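Local structure of cytochrome c-552 Ks_3358 (Candidatus Kuenenia stuttgartiensis, 5MXZ) at residues D20-D25 / A32-D37. The protein binds a covalently attached heme c and probably serves as a small electron-transfer cytochrome of an anammox bacterium. The protein carries 1 engineered substitution. Residues are numbered along the deposited sequence; the frame is centred on the assembly and turned at random.
With HEC (heme c), chain B; EDO (1,2-ethanediol), chain Q; EDO (1,2-ethanediol), chain O.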
# COMPACT_ATOMS: atom_id res chain seq x y z
N ASP A 20 6.66 -4.04 8.58
CA ASP A 20 7.80 -4.90 8.25
C ASP A 20 7.82 -5.43 6.81
O ASP A 20 8.75 -6.15 6.41
CB ASP A 20 7.94 -6.05 9.27
CG ASP A 20 6.69 -6.93 9.38
OD1 ASP A 20 5.64 -6.62 8.77
OD2 ASP A 20 6.76 -7.94 10.11
N GLY A 21 6.80 -5.07 6.02
CA GLY A 21 6.65 -5.56 4.65
C GLY A 21 5.89 -6.87 4.54
O GLY A 21 5.93 -7.53 3.50
N ASN A 22 5.19 -7.23 5.62
CA ASN A 22 4.41 -8.47 5.71
C ASN A 22 2.96 -8.14 6.06
O ASN A 22 2.72 -7.30 6.93
CB ASN A 22 4.99 -9.39 6.79
CG ASN A 22 6.42 -9.80 6.51
OD1 ASN A 22 6.74 -10.35 5.46
ND2 ASN A 22 7.31 -9.53 7.46
N PRO A 23 1.99 -8.80 5.39
CA PRO A 23 0.59 -8.54 5.73
C PRO A 23 0.24 -8.96 7.15
O PRO A 23 0.82 -9.92 7.67
CB PRO A 23 -0.18 -9.41 4.72
CG PRO A 23 0.78 -10.46 4.29
CD PRO A 23 2.12 -9.78 4.30
N THR A 24 -0.70 -8.25 7.77
CA THR A 24 -1.25 -8.65 9.06
C THR A 24 -2.15 -9.87 8.86
O THR A 24 -2.40 -10.29 7.72
CB THR A 24 -2.07 -7.52 9.73
OG1 THR A 24 -3.20 -7.18 8.92
CG2 THR A 24 -1.22 -6.27 9.96
N ASP A 25 -2.64 -10.43 9.96
CA ASP A 25 -3.60 -11.52 9.93
C ASP A 25 -4.86 -11.13 9.13
O ASP A 25 -5.33 -11.92 8.30
CB ASP A 25 -3.96 -11.94 11.36
CG ASP A 25 -4.87 -13.14 11.41
OD1 ASP A 25 -4.48 -14.23 10.92
OD2 ASP A 25 -5.98 -13.00 11.96
N ALA A 32 -4.03 -10.11 0.77
CA ALA A 32 -2.78 -9.36 0.60
C ALA A 32 -1.57 -10.28 0.70
O ALA A 32 -1.59 -11.28 1.42
CB ALA A 32 -2.69 -8.22 1.60
N ARG A 33 -0.51 -9.92 -0.03
CA ARG A 33 0.79 -10.61 0.02
C ARG A 33 1.88 -9.67 0.56
O ARG A 33 1.59 -8.51 0.89
CB ARG A 33 1.17 -11.15 -1.36
CG ARG A 33 0.34 -12.33 -1.86
CD ARG A 33 -0.79 -11.86 -2.75
NE ARG A 33 -1.40 -12.93 -3.52
CZ ARG A 33 -1.20 -13.17 -4.82
NH1 ARG A 33 -0.38 -12.41 -5.53
NH2 ARG A 33 -1.83 -14.17 -5.40
N LYS A 34 3.11 -10.16 0.64
CA LYS A 34 4.24 -9.37 1.15
C LYS A 34 4.62 -8.23 0.21
O LYS A 34 4.59 -8.40 -1.02
CB LYS A 34 5.49 -10.24 1.31
CG LYS A 34 5.38 -11.35 2.34
CD LYS A 34 6.73 -12.02 2.52
CE LYS A 34 6.64 -13.17 3.50
NZ LYS A 34 7.99 -13.65 3.88
N PHE A 35 4.95 -7.08 0.78
CA PHE A 35 5.68 -6.03 0.05
C PHE A 35 7.18 -6.34 0.02
O PHE A 35 7.85 -6.05 -0.98
CB PHE A 35 5.46 -4.64 0.64
CG PHE A 35 4.07 -4.09 0.45
CD1 PHE A 35 3.30 -4.42 -0.67
CD2 PHE A 35 3.55 -3.20 1.39
CE1 PHE A 35 2.02 -3.89 -0.83
CE2 PHE A 35 2.27 -2.67 1.23
CZ PHE A 35 1.51 -3.02 0.12
N ALA A 36 7.68 -6.91 1.12
CA ALA A 36 9.10 -7.26 1.26
C ALA A 36 9.42 -8.50 0.44
O ALA A 36 9.59 -9.60 0.97
CB ALA A 36 9.47 -7.45 2.73
N ASP A 37 9.47 -8.29 -0.87
CA ASP A 37 9.66 -9.35 -1.84
C ASP A 37 10.31 -8.73 -3.07
O ASP A 37 9.66 -7.96 -3.79
CB ASP A 37 8.32 -10.00 -2.21
CG ASP A 37 8.49 -11.22 -3.10
OD1 ASP A 37 8.76 -11.07 -4.31
OD2 ASP A 37 8.37 -12.35 -2.57
FE HEC B . -3.69 -2.68 0.16
CHA HEC B . -3.17 -4.90 -2.42
CHB HEC B . -1.05 -0.76 -0.91
CHC HEC B . -4.63 -0.23 2.39
CHD HEC B . -5.75 -4.93 1.70
NA HEC B . -2.35 -2.80 -1.44
C1A HEC B . -2.22 -3.79 -2.33
C2A HEC B . -1.14 -3.61 -3.33
C3A HEC B . -0.50 -2.37 -2.89
C4A HEC B . -1.32 -1.98 -1.71
CMA HEC B . 0.69 -1.67 -3.50
CAA HEC B . -0.79 -4.56 -4.44
CBA HEC B . -1.06 -4.13 -5.86
CGA HEC B . -0.39 -5.16 -6.75
O1A HEC B . 0.18 -6.16 -6.26
O2A HEC B . -0.44 -4.98 -7.97
NB HEC B . -2.97 -0.78 0.64
C1B HEC B . -1.88 -0.16 0.14
C2B HEC B . -1.59 1.20 0.69
C3B HEC B . -2.68 1.32 1.66
C4B HEC B . -3.45 0.07 1.57
CMB HEC B . -0.47 2.15 0.35
CAB HEC B . -2.98 2.46 2.54
CBB HEC B . -3.46 3.72 1.85
NC HEC B . -5.00 -2.58 1.78
C1C HEC B . -5.23 -1.55 2.62
C2C HEC B . -6.19 -1.81 3.73
C3C HEC B . -6.51 -3.23 3.49
C4C HEC B . -5.72 -3.60 2.30
CMC HEC B . -6.67 -0.88 4.81
CAC HEC B . -7.41 -4.12 4.29
CBC HEC B . -8.86 -3.76 4.44
ND HEC B . -4.38 -4.59 -0.31
C1D HEC B . -5.21 -5.37 0.41
C2D HEC B . -5.52 -6.68 -0.19
C3D HEC B . -4.73 -6.67 -1.43
C4D HEC B . -4.08 -5.35 -1.37
CMD HEC B . -6.41 -7.78 0.35
CAD HEC B . -4.64 -7.70 -2.52
CBD HEC B . -5.57 -7.18 -3.62
CGD HEC B . -4.93 -7.06 -5.00
O1D HEC B . -5.68 -6.83 -5.98
O2D HEC B . -3.69 -7.18 -5.15
C1 EDO Q . 0.37 -6.91 -1.64
O1 EDO Q . -0.64 -7.89 -1.85
C2 EDO Q . 1.45 -7.01 -2.73
O2 EDO Q . 2.23 -8.21 -2.60
C1 EDO O . 2.70 -9.09 10.93
O1 EDO O . 2.99 -8.08 9.96
C2 EDO O . 3.99 -9.49 11.65
O2 EDO O . 4.98 -9.84 10.68
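The carbonyl of G21 shows how one backbone oxygen can join two loops, one of which (32-37) lines the heme pocket: G21 O takes a straight bond from A36 N (3.0 Å, 176°), which arrives in the carbonyl plane on a lone pair, and a weak, bent one from F35 N (2.9 Å). G21, which has no side chain, lets the backbones come close: G21 CA and A36 CA are 4.5 Å apart, with A36 CB packed 3.9 Å from G21 CA.

Apolar contact continues along the two antiparallel runs. The P23 ring lies over the backbone of A32 and R33, its CB 4.2 Å from A32 CB, while the other side of A32's methyl meets heme pyrrole carbon C2D.

Alongside the N22 amide oxygen runs the aliphatic chain of K34, extended beyond CG, with CD and CE each 3.4 Å from N22 OD1.

Polar bonds within 20-25 shape the turn. D20 OD1 accepts from N22 N, an Asx turn, and N22 ND2 reaches D20 OD2 from above the carboxylate plane (3.1 Å).

A32 and F35 belong to the heme c pocket of this cytochrome c fold. F35 turns its ring edge to heme C4A (CZ at 3.5 Å) and stacks on the axial ligand H17; D37 is also a zinc ligand in this crystal. In sequence the loops lie before and after helix 25-30; T24 OG1 caps its start at G27 N, and D37 OD1 caps helix 38-43 at W40 N, where W40 meets the F35 ring and hydrogen-bonds the heme.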